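Local coordinates for ABC transporter, substrate binding protein (Polyamine) (Agrobacterium tumefaciens, PDB 4EUO) that binds gamma-aminobutyric acid selectively in the periplasm and probably delivers it to an ABC transporter for uptake, at residues P37-Y40 / G41-K44. Residues are numbered along the deposited sequence; the frame is centred on the assembly and turned at random.
Sequences PTDY and GKLK
D39 is the N-cap of helix 40-48, which starts just after strand 32-35 in this periplasmic binding-protein fold, and its side chain caps the amide of K42, the third helix residue. The cap shows how one carboxylate can accept from a first-turn N-H that has no preceding helical carbonyl to bond to. In D39, CG lies anti to the backbone N (chi1 -179°), which swings the carboxylate over the opening turn, where OD2 accepts the amide N of K42 at 2.9 Å. The N-H points well at its acceptor (160°) but approaches from above the carboxylate plane. The amide of G41 is also near, its N 3.0 Å from the same OD2. Negative charge at this end probably suits the positive pole of the helix dipole.

Regular helical bonding takes over at once: L43 N donates to D39 O at 3.0 Å, and K44 N to Y40 O with an almost straight N-H (170°). The K42 chain runs extended across the D39 side chain, CG 3.7 Å from OD2, yet the charged ends do not meet, NZ staying 5.5 Å from OD1.

Y40 turns its side chain from this turn toward the ligand cleft. Its ring stacks with Y63 and its hydroxyl bonds to E60, a residue of the gamma-aminobutyrate pocket, so the capped turn carries a second-shell residue of that site. L43 faces the core against V57 of strand 56-60, and K44 forms a salt bridge with E48 further along the helix. CB of L43 rests 3.6 Å from both D39 O and Y40 O.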
ATOM      1  N   PRO A  37      13.743  -1.134   2.545  1.00 13.82           N
ATOM      2  CA  PRO A  37      12.358  -1.075   2.045  1.00 13.33           C
ATOM      3  C   PRO A  37      12.254  -1.050   0.526  1.00 14.22           C
ATOM      4  O   PRO A  37      13.151  -0.582  -0.182  1.00 13.06           O
ATOM      5  CB  PRO A  37      11.830   0.215   2.669  1.00 15.08           C
ATOM      6  CG  PRO A  37      13.071   1.099   2.711  1.00 19.57           C
ATOM      7  CD  PRO A  37      14.163   0.153   3.144  1.00 15.87           C
ATOM      8  N   THR A  38      11.107  -1.505   0.008  1.00 11.86           N
ATOM      9  CA  THR A  38      10.884  -1.464  -1.422  1.00 11.30           C
ATOM     10  C   THR A  38      11.206  -0.085  -1.938  1.00 11.76           C
ATOM     11  O   THR A  38      10.711   0.920  -1.416  1.00 12.25           O
ATOM     12  CB  THR A  38       9.458  -1.837  -1.744  1.00 13.69           C
ATOM     13  OG1 THR A  38       9.329  -3.202  -1.343  1.00 15.33           O
ATOM     14  CG2 THR A  38       9.113  -1.679  -3.248  1.00 13.68           C
ATOM     15  N   ASP A  39      11.987  -0.027  -3.004  1.00 10.56           N
ATOM     16  CA  ASP A  39      12.422   1.214  -3.607  1.00 10.32           C
ATOM     17  C   ASP A  39      12.555   0.927  -5.084  1.00 11.03           C
ATOM     18  O   ASP A  39      13.352   0.059  -5.466  1.00 10.51           O
ATOM     19  CB  ASP A  39      13.750   1.625  -2.963  1.00 11.86           C
ATOM     20  CG  ASP A  39      14.321   2.927  -3.473  1.00 16.33           C
ATOM     21  OD1 ASP A  39      14.551   3.837  -2.638  1.00 22.68           O
ATOM     22  OD2 ASP A  39      14.530   3.047  -4.695  1.00 13.53           O
ATOM     23  N   TYR A  40      11.777   1.629  -5.912  1.00 10.58           N
ATOM     24  CA  TYR A  40      11.758   1.325  -7.323  1.00  9.63           C
ATOM     25  C   TYR A  40      13.046   1.698  -8.025  1.00 13.32           C
ATOM     26  O   TYR A  40      13.421   1.011  -8.993  1.00 12.24           O
ATOM     27  CB  TYR A  40      10.538   1.961  -7.987  1.00 10.41           C
ATOM     28  CG  TYR A  40       9.236   1.608  -7.285  1.00  9.78           C
ATOM     29  CD1 TYR A  40       8.945   0.295  -6.914  1.00 10.32           C
ATOM     30  CD2 TYR A  40       8.273   2.578  -7.045  1.00  9.54           C
ATOM     31  CE1 TYR A  40       7.753  -0.028  -6.260  1.00 10.61           C
ATOM     32  CE2 TYR A  40       7.088   2.276  -6.396  1.00  9.81           C
ATOM     33  CZ  TYR A  40       6.828   0.971  -6.016  1.00 10.20           C
ATOM     34  OH  TYR A  40       5.683   0.624  -5.352  1.00  8.94           O
ATOM     35  N   GLY A  41      13.739   2.721  -7.523  1.00 12.62           N
ATOM     36  CA  GLY A  41      15.043   3.093  -8.086  1.00 11.82           C
ATOM     37  C   GLY A  41      16.065   1.997  -7.820  1.00 12.80           C
ATOM     38  O   GLY A  41      16.840   1.636  -8.720  1.00 13.26           O
ATOM     39  N   LYS A  42      16.082   1.448  -6.592  1.00 11.33           N
ATOM     40  CA  LYS A  42      16.998   0.346  -6.265  1.00 11.04           C
ATOM     41  C   LYS A  42      16.636  -0.923  -7.047  1.00 12.80           C
ATOM     42  O   LYS A  42      17.542  -1.673  -7.443  1.00 12.47           O
ATOM     43  CB  LYS A  42      17.022   0.039  -4.768  1.00 13.33           C
ATOM     44  CG  LYS A  42      17.665   1.169  -3.968  1.00 19.58           C
ATOM     45  CD  LYS A  42      17.826   0.792  -2.509  1.00 26.79           C
ATOM     46  CE  LYS A  42      18.285   1.965  -1.676  1.00 38.41           C
ATOM     47  NZ  LYS A  42      19.012   1.527  -0.454  1.00 52.22           N
ATOM     48  N   LEU A  43      15.335  -1.178  -7.279  1.00 11.40           N
ATOM     49  CA  LEU A  43      14.918  -2.352  -8.057  1.00 11.05           C
ATOM     50  C   LEU A  43      15.474  -2.204  -9.466  1.00 11.67           C
ATOM     51  O   LEU A  43      16.124  -3.121  -9.982  1.00 11.38           O
ATOM     52  CB  LEU A  43      13.359  -2.446  -8.061  1.00 11.13           C
ATOM     53  CG  LEU A  43      12.769  -3.799  -8.490  1.00 12.19           C
ATOM     54  CD1 LEU A  43      11.325  -3.977  -7.952  1.00 12.04           C
ATOM     55  CD2 LEU A  43      12.802  -3.993 -10.006  1.00 14.11           C
ATOM     56  N   LYS A  44      15.226  -1.063 -10.106  1.00 11.47           N
ATOM     57  CA  LYS A  44      15.719  -0.839 -11.454  1.00 12.02           C
ATOM     58  C   LYS A  44      17.260  -0.927 -11.478  1.00 14.09           C
ATOM     59  O   LYS A  44      17.809  -1.538 -12.403  1.00 14.59           O
ATOM     60  CB  LYS A  44      15.281   0.538 -11.937  1.00 12.90           C
ATOM     61  CG  LYS A  44      15.803   0.912 -13.347  1.00 13.19           C
ATOM     62  CD  LYS A  44      15.378   2.372 -13.626  1.00 23.62           C
ATOM     63  CE  LYS A  44      16.228   3.074 -14.663  1.00 41.17           C
ATOM     64  NZ  LYS A  44      15.663   2.921 -16.029  1.00 54.02           N
TER